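PDB 6U1R: SxtG from Microseira wollei, which acts as an amidinotransferase of the saxitoxin biosynthetic pathway, probably passing an amidino group through a covalent amidino-cysteine intermediate. Local coordinates for residues S128-A133 and Y157-A162; I146-M151 and A162-L167; D187-F192 and E211-A216; L237-L242 and I252-S257. All coordinates share one frame; numbering follows the deposited sequence. Where two conformers were deposited one is given.

Contact 1. Residues S128-A133 and Y157-A162; sequences SGFCAA and YFEAWA
Glu159 and Phe130 each hold CG anti to the backbone N (chi1 -162° and 176°), and with the glutamate extended beyond CG the two side chains run side by side, pointing the same way. Glu159 OE1 therefore comes to the edge of the phenyl ring, close to its plane, 3.8 Å from Phe130 CD2, with carboxylate and ring turned 52° apart. The tightest approach is to the backbone. Cys131 O stands over the face of the carboxylate, almost straight above its carbon, at 2.9 Å from Glu159 CD, and Glu159 OE2 lies 3.0 Å from that same Cys131 O. These are acceptors meeting acceptors, so no hydrogen bond joins them; Arg156, salt-bridged to Glu159 OE2, probably offsets the repulsion between the carboxylate and the carbonyl oxygen. A water supplies the polar link that is missing: it donates to Glu159 OE1 at 2.8 Å and accepts from Phe130 N at 3.0 Å. Within 128-133, Cys131 SG sits 3.6 Å above one face of the Phe130 ring, over its centre. Farther along, Ala132 CB meets Ala162 CB at 4.2 Å. The Phe130 side chain lies about 7 Å from that of His264, a predicted active-site residue, which places the contact close to the probable catalytic region. It joins the loop between strand 125-126 and helix 135-138 to the loop that leads into helix 164-172, while Trp161, in 157-162, meets Phe186 of the second subunit edge-to-face.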
# COMPACT_ATOMS: atom_id res chain seq x y z
N SER A 128 13.22 -9.36 -14.04
CA SER A 128 13.56 -9.85 -12.71
C SER A 128 13.29 -8.74 -11.70
O SER A 128 13.03 -7.59 -12.05
CB SER A 128 15.03 -10.28 -12.61
OG SER A 128 15.89 -9.15 -12.69
N GLY A 129 13.36 -9.11 -10.44
CA GLY A 129 13.50 -8.14 -9.37
C GLY A 129 14.94 -7.70 -9.20
O GLY A 129 15.78 -7.81 -10.11
N PHE A 130 15.22 -7.17 -8.00
CA PHE A 130 16.55 -6.66 -7.64
C PHE A 130 17.12 -7.61 -6.60
O PHE A 130 17.67 -8.67 -6.96
CB PHE A 130 16.44 -5.19 -7.20
CG PHE A 130 17.75 -4.56 -6.70
CD1 PHE A 130 18.96 -4.81 -7.34
CD2 PHE A 130 17.76 -3.71 -5.60
CE1 PHE A 130 20.15 -4.23 -6.89
CE2 PHE A 130 18.96 -3.10 -5.14
CZ PHE A 130 20.15 -3.37 -5.79
N CYS A 131 16.96 -7.33 -5.30
CA CYS A 131 17.54 -8.14 -4.23
C CYS A 131 17.00 -7.61 -2.90
O CYS A 131 16.25 -6.63 -2.85
CB CYS A 131 19.08 -8.11 -4.27
SG CYS A 131 19.86 -6.55 -3.83
N ALA A 132 17.41 -8.26 -1.81
CA ALA A 132 17.00 -7.84 -0.47
C ALA A 132 18.20 -7.35 0.34
O ALA A 132 18.25 -7.52 1.56
CB ALA A 132 16.28 -8.96 0.26
N ALA A 133 19.15 -6.69 -0.32
CA ALA A 133 20.34 -6.18 0.35
C ALA A 133 20.06 -4.89 1.12
O ALA A 133 20.80 -4.58 2.07
CB ALA A 133 21.46 -5.95 -0.67
N TYR A 157 9.16 -3.70 -7.40
CA TYR A 157 7.73 -3.71 -7.09
C TYR A 157 7.37 -4.72 -6.00
O TYR A 157 6.41 -4.51 -5.25
CB TYR A 157 6.96 -4.07 -8.35
CG TYR A 157 5.61 -3.39 -8.57
CD1 TYR A 157 5.49 -2.01 -8.58
CD2 TYR A 157 4.49 -4.15 -8.85
CE1 TYR A 157 4.28 -1.41 -8.85
CE2 TYR A 157 3.29 -3.58 -9.12
CZ TYR A 157 3.18 -2.20 -9.14
OH TYR A 157 1.93 -1.67 -9.42
N PHE A 158 8.08 -5.84 -5.95
CA PHE A 158 7.78 -6.92 -5.02
C PHE A 158 8.90 -7.14 -4.03
O PHE A 158 9.03 -8.23 -3.45
CB PHE A 158 7.47 -8.21 -5.80
CG PHE A 158 6.20 -8.13 -6.59
CD1 PHE A 158 4.99 -8.10 -5.94
CD2 PHE A 158 6.22 -8.04 -7.98
CE1 PHE A 158 3.80 -8.01 -6.63
CE2 PHE A 158 5.02 -7.93 -8.68
CZ PHE A 158 3.82 -7.92 -8.01
N GLU A 159 9.71 -6.12 -3.79
CA GLU A 159 10.84 -6.33 -2.90
C GLU A 159 10.41 -6.55 -1.46
O GLU A 159 11.19 -7.12 -0.69
CB GLU A 159 11.80 -5.15 -3.00
CG GLU A 159 13.16 -5.46 -2.46
CD GLU A 159 14.22 -4.51 -2.98
OE1 GLU A 159 14.25 -4.24 -4.21
OE2 GLU A 159 15.03 -3.98 -2.18
N ALA A 160 9.20 -6.13 -1.06
CA ALA A 160 8.80 -6.39 0.32
C ALA A 160 8.60 -7.88 0.61
O ALA A 160 8.53 -8.25 1.78
CB ALA A 160 7.52 -5.63 0.67
N TRP A 161 8.51 -8.72 -0.42
CA TRP A 161 8.09 -10.11 -0.21
C TRP A 161 9.04 -10.87 0.72
O TRP A 161 8.59 -11.64 1.57
CB TRP A 161 7.96 -10.81 -1.56
CG TRP A 161 6.62 -10.56 -2.21
CD1 TRP A 161 5.72 -9.55 -1.93
CD2 TRP A 161 6.00 -11.38 -3.21
NE1 TRP A 161 4.60 -9.69 -2.71
CE2 TRP A 161 4.74 -10.80 -3.50
CE3 TRP A 161 6.39 -12.54 -3.88
CZ2 TRP A 161 3.87 -11.35 -4.44
CZ3 TRP A 161 5.52 -13.09 -4.82
CH2 TRP A 161 4.28 -12.49 -5.08
N ALA A 162 10.35 -10.65 0.59
CA ALA A 162 11.28 -11.39 1.44
C ALA A 162 11.08 -11.10 2.92
O ALA A 162 11.47 -11.92 3.77
CB ALA A 162 12.73 -11.09 1.05
O HOH W 1 13.46 -6.53 -5.67

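Contact 2. Residues I146-M151 and A162-L167; sequences IIEAPM and AYRDLL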
# COMPACT_ATOMS: atom_id res chain seq x y z
N ILE A 146 5.36 0.22 10.69
CA ILE A 146 6.17 -0.04 9.49
C ILE A 146 5.34 0.36 8.26
O ILE A 146 4.20 -0.08 8.10
CB ILE A 146 6.61 -1.51 9.44
CG1 ILE A 146 7.47 -1.82 10.67
CG2 ILE A 146 7.38 -1.81 8.15
CD1 ILE A 146 7.99 -3.19 10.77
N ILE A 147 5.90 1.23 7.41
CA ILE A 147 5.24 1.74 6.21
C ILE A 147 5.97 1.20 4.98
O ILE A 147 7.19 1.41 4.83
CB ILE A 147 5.22 3.28 6.17
CG1 ILE A 147 4.60 3.85 7.45
CG2 ILE A 147 4.47 3.78 4.93
CD1 ILE A 147 4.77 5.35 7.60
N GLU A 148 5.23 0.54 4.09
CA GLU A 148 5.81 0.08 2.82
C GLU A 148 5.78 1.22 1.81
O GLU A 148 4.71 1.77 1.50
CB GLU A 148 5.06 -1.14 2.28
CG GLU A 148 4.96 -2.28 3.33
CD GLU A 148 4.65 -3.66 2.75
OE1 GLU A 148 4.46 -3.78 1.51
OE2 GLU A 148 4.60 -4.62 3.55
N ALA A 149 6.96 1.56 1.31
CA ALA A 149 7.15 2.68 0.41
C ALA A 149 6.55 2.41 -0.97
O ALA A 149 6.60 1.28 -1.48
CB ALA A 149 8.62 2.99 0.25
N PRO A 150 6.01 3.45 -1.63
CA PRO A 150 5.56 3.31 -3.02
C PRO A 150 6.71 3.57 -3.98
O PRO A 150 6.93 4.71 -4.38
CB PRO A 150 4.47 4.37 -3.14
CG PRO A 150 4.95 5.49 -2.20
CD PRO A 150 5.75 4.80 -1.10
N MET A 151 7.48 2.53 -4.31
CA MET A 151 8.76 2.74 -4.95
C MET A 151 8.64 2.96 -6.46
O MET A 151 7.85 2.29 -7.14
CB MET A 151 9.68 1.55 -4.65
CG MET A 151 9.92 1.36 -3.14
SD MET A 151 11.03 -0.03 -2.76
CE MET A 151 12.64 0.68 -3.10
N ALA A 162 10.35 -10.65 0.59
CA ALA A 162 11.28 -11.39 1.44
C ALA A 162 11.08 -11.10 2.92
O ALA A 162 11.47 -11.92 3.77
CB ALA A 162 12.73 -11.09 1.05
N TYR A 163 10.45 -9.98 3.25
CA TYR A 163 10.25 -9.52 4.62
C TYR A 163 8.89 -9.86 5.21
O TYR A 163 8.64 -9.53 6.37
CB TYR A 163 10.42 -8.00 4.67
CG TYR A 163 11.74 -7.52 4.11
CD1 TYR A 163 11.90 -7.29 2.76
CD2 TYR A 163 12.82 -7.28 4.95
CE1 TYR A 163 13.10 -6.86 2.24
CE2 TYR A 163 14.01 -6.83 4.45
CZ TYR A 163 14.15 -6.63 3.10
OH TYR A 163 15.35 -6.19 2.62
N ARG A 164 7.98 -10.48 4.45
CA ARG A 164 6.61 -10.60 4.94
C ARG A 164 6.49 -11.56 6.13
O ARG A 164 5.61 -11.37 6.97
CB ARG A 164 5.69 -11.03 3.79
CG ARG A 164 5.29 -9.87 2.86
CD ARG A 164 4.58 -8.72 3.60
NE ARG A 164 4.34 -7.53 2.75
CZ ARG A 164 3.41 -7.50 1.81
NH1 ARG A 164 2.68 -8.58 1.60
NH2 ARG A 164 3.21 -6.42 1.09
N ASP A 165 7.34 -12.58 6.22
CA ASP A 165 7.35 -13.41 7.43
C ASP A 165 7.59 -12.56 8.67
O ASP A 165 6.90 -12.70 9.69
CB ASP A 165 8.42 -14.49 7.33
CG ASP A 165 8.05 -15.63 6.40
OD1 ASP A 165 6.85 -15.88 6.20
OD2 ASP A 165 8.98 -16.29 5.89
N LEU A 166 8.60 -11.68 8.61
CA LEU A 166 8.91 -10.82 9.74
C LEU A 166 7.78 -9.82 10.00
O LEU A 166 7.39 -9.60 11.16
CB LEU A 166 10.23 -10.10 9.48
CG LEU A 166 11.48 -10.95 9.69
CD1 LEU A 166 12.68 -10.31 9.01
CD2 LEU A 166 11.74 -11.18 11.19
N LEU A 167 7.26 -9.19 8.95
CA LEU A 167 6.20 -8.21 9.12
C LEU A 167 4.96 -8.83 9.78
O LEU A 167 4.38 -8.22 10.69
CB LEU A 167 5.85 -7.60 7.76
CG LEU A 167 6.99 -6.75 7.15
CD1 LEU A 167 6.86 -6.53 5.63
CD2 LEU A 167 7.07 -5.41 7.83
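The carboxylate of Glu148 and the guanidinium of Arg164 meet with their planes 37° apart, the acid at the guanidinium edge. Glu148 OE1 lies in the guanidinium plane, as does Leu167 CD1 at another point of the edge. Arg164 grips side-on, using NE and one terminal nitrogen for the two oxygens. Its NH2 donates to Glu148 OE1 at 3.0 Å along a nearly straight line (166°). The second bond, from Arg164 NE to Glu148 OE2, is equally long at 3.0 Å but clearly more bent, and OE2 is also tilted from the guanidinium plane. Both oxygens use their syn lone pairs, so this is a two-bond salt bridge with a twist. The arginine chain bends at chi2 (-58°), which brings its end nearer the strand although its first bond does not point there. Glu148 OE2 also accepts from Trp177 NE1 and is thus held by two donors, while Arg164 NH1 bonds to Lys182 O of the second subunit, tying the buried ion pair to the dimer interface. Beside the charges is a small apolar patch, where Leu167 CD2 packs on Ile146 CG2 at 3.6 Å and on Ile146 CD1 at 3.8 Å. The other methyl, Leu167 CD1, lies against the ion pair, 3.6 Å from Glu148 OE2. The contact lays helix 164-172 on strand 145-148 within a beta-alpha-beta crossover that ends in the parallel neighbour 176-179; Phe139 of the antiparallel strand 139-142 touches Ile146, Glu148 and Leu167.

Contact 3. Residues D187-F192 and E211-A216; sequences DAQYDF and EPTFDA
Gln189 contributes most of the buried surface, followed by Glu211 and Thr213, and its amide does nearly all the work. Chi1 near trans (-176°) and a turn at chi2 (60°) bring that amide to the backbone of Glu211. Gln189 OE1 accepts from Glu211 N at 3.1 Å, the donor lying somewhat out of the carbonyl plane, and the N-H...O angle of 136° makes this a moderately bent bond. Gln189 NE2 reaches back to Glu211 O at 3.4 Å, a weak bond. Thr213 approaches from the opposite direction, placing OG1 3.0 Å and CG2 3.5 Å from Gln189 NE2. The Glu211 side chain crosses Gln189 at about a right angle, with CG 3.4 Å from Gln189 OE1, while its carboxylate is engaged elsewhere: the backbone N atoms of Gln184 and Leu185 bond to OE1 and OE2. Thr213 OG1 has its own hydrogen bond to Val233 O. Within its own segment, Gln189 CB lies over the centre of one face of the Tyr190 ring. With the amide oxygen on an N-H and the amide nitrogen on a C=O, both of Glu211, the pairing is consistent with this amide orientation, chiefly through the bond from Glu211 N. This buried amide thus ties 187-192 to the backbone of Glu211, four residues before Asp215, a predicted active-site residue hydrogen-bonded to His264.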
# COMPACT_ATOMS: atom_id res chain seq x y z
N ASP A 187 4.56 4.88 -18.03
CA ASP A 187 5.60 5.72 -18.60
C ASP A 187 5.47 7.17 -18.17
O ASP A 187 6.48 7.87 -18.07
CB ASP A 187 5.57 5.63 -20.13
CG ASP A 187 6.16 4.35 -20.68
OD1 ASP A 187 6.74 3.54 -19.92
OD2 ASP A 187 6.06 4.15 -21.91
N ALA A 188 4.25 7.65 -17.89
CA ALA A 188 4.05 9.04 -17.50
C ALA A 188 4.77 9.42 -16.20
O ALA A 188 4.92 10.61 -15.92
CB ALA A 188 2.56 9.34 -17.35
N GLN A 189 5.19 8.44 -15.39
CA GLN A 189 5.92 8.69 -14.15
C GLN A 189 7.38 9.08 -14.40
O GLN A 189 8.06 9.49 -13.46
CB GLN A 189 5.82 7.45 -13.25
CG GLN A 189 6.47 7.59 -11.85
CD GLN A 189 5.87 8.70 -11.01
OE1 GLN A 189 4.80 9.22 -11.30
NE2 GLN A 189 6.58 9.07 -9.92
N TYR A 190 7.86 9.00 -15.65
CA TYR A 190 9.27 9.23 -15.94
C TYR A 190 9.41 10.22 -17.09
O TYR A 190 8.63 10.19 -18.05
CB TYR A 190 9.97 7.90 -16.31
CG TYR A 190 9.62 6.75 -15.39
CD1 TYR A 190 10.16 6.67 -14.12
CD2 TYR A 190 8.73 5.77 -15.80
CE1 TYR A 190 9.82 5.61 -13.25
CE2 TYR A 190 8.39 4.71 -14.96
CZ TYR A 190 8.94 4.64 -13.69
OH TYR A 190 8.58 3.58 -12.88
N ASP A 191 10.41 11.09 -16.99
CA ASP A 191 10.71 12.11 -18.00
C ASP A 191 11.66 11.49 -19.01
O ASP A 191 12.87 11.41 -18.78
CB ASP A 191 11.30 13.35 -17.34
CG ASP A 191 11.66 14.44 -18.34
OD1 ASP A 191 11.49 14.23 -19.55
OD2 ASP A 191 12.16 15.49 -17.88
N PHE A 192 11.13 11.05 -20.15
CA PHE A 192 12.01 10.42 -21.12
C PHE A 192 12.83 11.41 -21.93
O PHE A 192 13.66 10.99 -22.73
CB PHE A 192 11.20 9.50 -22.04
CG PHE A 192 10.74 8.24 -21.35
CD1 PHE A 192 11.59 7.15 -21.25
CD2 PHE A 192 9.48 8.16 -20.77
CE1 PHE A 192 11.19 5.99 -20.61
CE2 PHE A 192 9.07 6.99 -20.13
CZ PHE A 192 9.92 5.91 -20.05
N GLU A 211 2.25 10.45 -10.13
CA GLU A 211 1.67 9.75 -8.99
C GLU A 211 2.67 9.74 -7.84
O GLU A 211 3.87 9.96 -8.05
CB GLU A 211 1.26 8.32 -9.36
CG GLU A 211 2.45 7.41 -9.54
CD GLU A 211 2.06 6.09 -10.16
OE1 GLU A 211 0.93 5.60 -9.92
OE2 GLU A 211 2.91 5.57 -10.90
N PRO A 212 2.21 9.46 -6.61
CA PRO A 212 3.12 9.49 -5.45
C PRO A 212 4.13 8.35 -5.49
O PRO A 212 3.74 7.18 -5.53
CB PRO A 212 2.18 9.35 -4.25
CG PRO A 212 0.82 9.66 -4.74
CD PRO A 212 0.79 9.38 -6.21
N THR A 213 5.43 8.68 -5.42
CA THR A 213 6.49 7.69 -5.25
C THR A 213 7.53 8.22 -4.28
O THR A 213 7.85 9.42 -4.26
CB THR A 213 7.20 7.28 -6.58
OG1 THR A 213 7.78 8.41 -7.23
CG2 THR A 213 6.23 6.59 -7.52
N PHE A 214 8.04 7.32 -3.44
CA PHE A 214 9.23 7.61 -2.66
C PHE A 214 9.89 6.31 -2.23
O PHE A 214 9.24 5.26 -2.11
CB PHE A 214 8.93 8.50 -1.43
CG PHE A 214 8.10 7.84 -0.34
CD1 PHE A 214 8.70 7.04 0.62
CD2 PHE A 214 6.72 8.05 -0.27
CE1 PHE A 214 7.95 6.46 1.62
CE2 PHE A 214 5.96 7.47 0.75
CZ PHE A 214 6.57 6.68 1.69
N ASP A 215 11.21 6.40 -2.02
CA ASP A 215 11.98 5.38 -1.33
C ASP A 215 12.17 5.82 0.12
O ASP A 215 12.43 7.00 0.40
CB ASP A 215 13.37 5.19 -1.96
CG ASP A 215 13.35 4.37 -3.24
OD1 ASP A 215 12.27 4.21 -3.85
OD2 ASP A 215 14.43 3.88 -3.63
N ALA A 216 12.09 4.86 1.04
CA ALA A 216 12.18 5.23 2.45
C ALA A 216 13.55 5.81 2.77
O ALA A 216 13.67 6.66 3.67
CB ALA A 216 11.89 4.00 3.31

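Contact 4. Residues L237-L242 and I252-S257; sequences LGIEWL and IHIIES
Behind Ile239 and Leu242, which face the strand, the shortest hydrogen bond within 237-242 and 252-257 is the helical one from Trp241 N to Leu237 O, 2.8 Å; the next, from Leu242 N to Gly238 O, is 3.0 Å. No hydrogen bond crosses to Ile252 and Ile254, so the junction itself is purely apolar. Ile239 and Ile254 reach toward each other tip to tip: Ile254 CD1 fits against both ends of the fork, 3.5 Å from Ile239 CG2 and 3.6 Å from Ile239 CD1. Leu242 meets Ile252 differently, the two crossing at about a right angle, with Ile252 CD1 set 3.5 Å from Leu242 CG and 3.6 Å from Leu242 CD2. With chi1 at -175°, Leu242 swings its branch point toward that methyl. Residues three apart on the helix thus pair with residues two apart on the strand. The contact packs helix 236-245 on strand 251-255, outermost in its three-stranded sheet within this chain, in the beta-alpha-beta unit that starts at strand 225-229, and Phe219 of strand 219-222 touches Ile239, Leu242 and Ile252.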
# COMPACT_ATOMS: atom_id res chain seq x y z
N LEU A 237 4.76 14.61 -4.83
CA LEU A 237 3.54 13.90 -4.40
C LEU A 237 3.86 12.86 -3.34
O LEU A 237 3.07 12.64 -2.41
CB LEU A 237 2.86 13.23 -5.60
CG LEU A 237 1.95 14.05 -6.53
CD1 LEU A 237 1.31 13.12 -7.58
CD2 LEU A 237 0.89 14.81 -5.76
N GLY A 238 4.99 12.16 -3.49
CA GLY A 238 5.37 11.17 -2.50
C GLY A 238 5.67 11.80 -1.15
O GLY A 238 5.25 11.29 -0.11
N ILE A 239 6.39 12.93 -1.16
CA ILE A 239 6.66 13.65 0.09
C ILE A 239 5.36 14.13 0.70
O ILE A 239 5.15 14.02 1.92
CB ILE A 239 7.62 14.82 -0.18
CG1 ILE A 239 9.00 14.31 -0.57
CG2 ILE A 239 7.72 15.75 1.01
CD1 ILE A 239 9.88 15.36 -1.18
N GLU A 240 4.47 14.69 -0.14
CA GLU A 240 3.17 15.17 0.33
C GLU A 240 2.35 14.04 0.93
O GLU A 240 1.66 14.22 1.95
CB GLU A 240 2.39 15.83 -0.83
CG GLU A 240 1.11 16.55 -0.40
CD GLU A 240 0.22 17.05 -1.55
OE1 GLU A 240 0.48 16.73 -2.73
OE2 GLU A 240 -0.76 17.76 -1.25
N TRP A 241 2.42 12.85 0.32
CA TRP A 241 1.72 11.70 0.86
C TRP A 241 2.24 11.36 2.25
O TRP A 241 1.45 11.12 3.18
CB TRP A 241 1.84 10.47 -0.07
CG TRP A 241 0.99 9.36 0.45
CD1 TRP A 241 -0.30 9.09 0.09
CD2 TRP A 241 1.35 8.40 1.47
NE1 TRP A 241 -0.78 8.03 0.84
CE2 TRP A 241 0.21 7.59 1.68
CE3 TRP A 241 2.51 8.16 2.21
CZ2 TRP A 241 0.21 6.54 2.62
CZ3 TRP A 241 2.50 7.13 3.14
CH2 TRP A 241 1.36 6.33 3.33
N LEU A 242 3.56 11.33 2.42
CA LEU A 242 4.10 10.96 3.73
C LEU A 242 3.79 12.03 4.77
O LEU A 242 3.49 11.71 5.92
CB LEU A 242 5.60 10.73 3.64
CG LEU A 242 6.28 10.22 4.93
CD1 LEU A 242 5.72 8.85 5.32
CD2 LEU A 242 7.78 10.17 4.72
N ILE A 252 7.86 17.07 8.28
CA ILE A 252 8.87 16.68 7.30
C ILE A 252 9.48 17.92 6.66
O ILE A 252 8.76 18.76 6.11
CB ILE A 252 8.28 15.76 6.22
CG1 ILE A 252 7.57 14.58 6.89
CG2 ILE A 252 9.39 15.32 5.25
CD1 ILE A 252 7.14 13.50 5.93
N HIS A 253 10.81 18.00 6.70
CA HIS A 253 11.58 19.11 6.17
C HIS A 253 12.35 18.62 4.95
O HIS A 253 12.96 17.55 5.01
CB HIS A 253 12.56 19.63 7.21
CG HIS A 253 11.91 19.96 8.52
ND1 HIS A 253 11.40 21.21 8.80
CD2 HIS A 253 11.66 19.19 9.60
CE1 HIS A 253 10.88 21.20 10.01
NE2 HIS A 253 11.02 19.99 10.52
N ILE A 254 12.32 19.38 3.87
CA ILE A 254 12.92 18.93 2.61
C ILE A 254 14.19 19.73 2.37
O ILE A 254 14.16 20.96 2.36
CB ILE A 254 11.93 19.10 1.44
CG1 ILE A 254 10.69 18.22 1.69
CG2 ILE A 254 12.58 18.75 0.10
CD1 ILE A 254 11.01 16.70 1.92
N ILE A 255 15.32 19.02 2.21
CA ILE A 255 16.58 19.67 1.88
C ILE A 255 16.77 19.64 0.36
O ILE A 255 16.17 18.83 -0.35
CB ILE A 255 17.79 19.01 2.57
CG1 ILE A 255 18.07 17.62 1.97
CG2 ILE A 255 17.58 18.93 4.08
CD1 ILE A 255 19.47 17.16 2.16
N GLU A 256 17.66 20.51 -0.12
CA GLU A 256 18.08 20.53 -1.52
C GLU A 256 19.44 19.85 -1.65
O GLU A 256 20.40 20.29 -1.02
CB GLU A 256 18.16 21.97 -2.04
CG GLU A 256 16.87 22.77 -1.84
CD GLU A 256 15.72 22.27 -2.70
OE1 GLU A 256 15.98 21.86 -3.85
OE2 GLU A 256 14.55 22.30 -2.23
N SER A 257 19.51 18.77 -2.43
CA SER A 257 20.79 18.14 -2.73
C SER A 257 21.40 18.77 -3.98
O SER A 257 20.70 19.08 -4.94
CB SER A 257 20.64 16.63 -2.97
OG SER A 257 21.90 16.05 -3.28

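In the fold
Contacts 2 and 4 each set a helix on a strand of a beta-alpha-beta unit, yet the first combines a buried salt bridge with apolar packing whereas the second, only partly buried, is wholly apolar. Contacts 1 and 3 are buried loop-to-loop contacts near predicted active-site residues; one relies on a water and a carboxylate, the other on an amide reading backbone groups. Contacts 1 and 2 share Ala162 and alternate along the chain. Contacts 2 and 3 meet where Pro150 O probably accepts from Phe214 N, at 3.0 Å, and Phe214 CE2 in turn packs on Trp241 CE3 of contact 4. All four reach the second subunit.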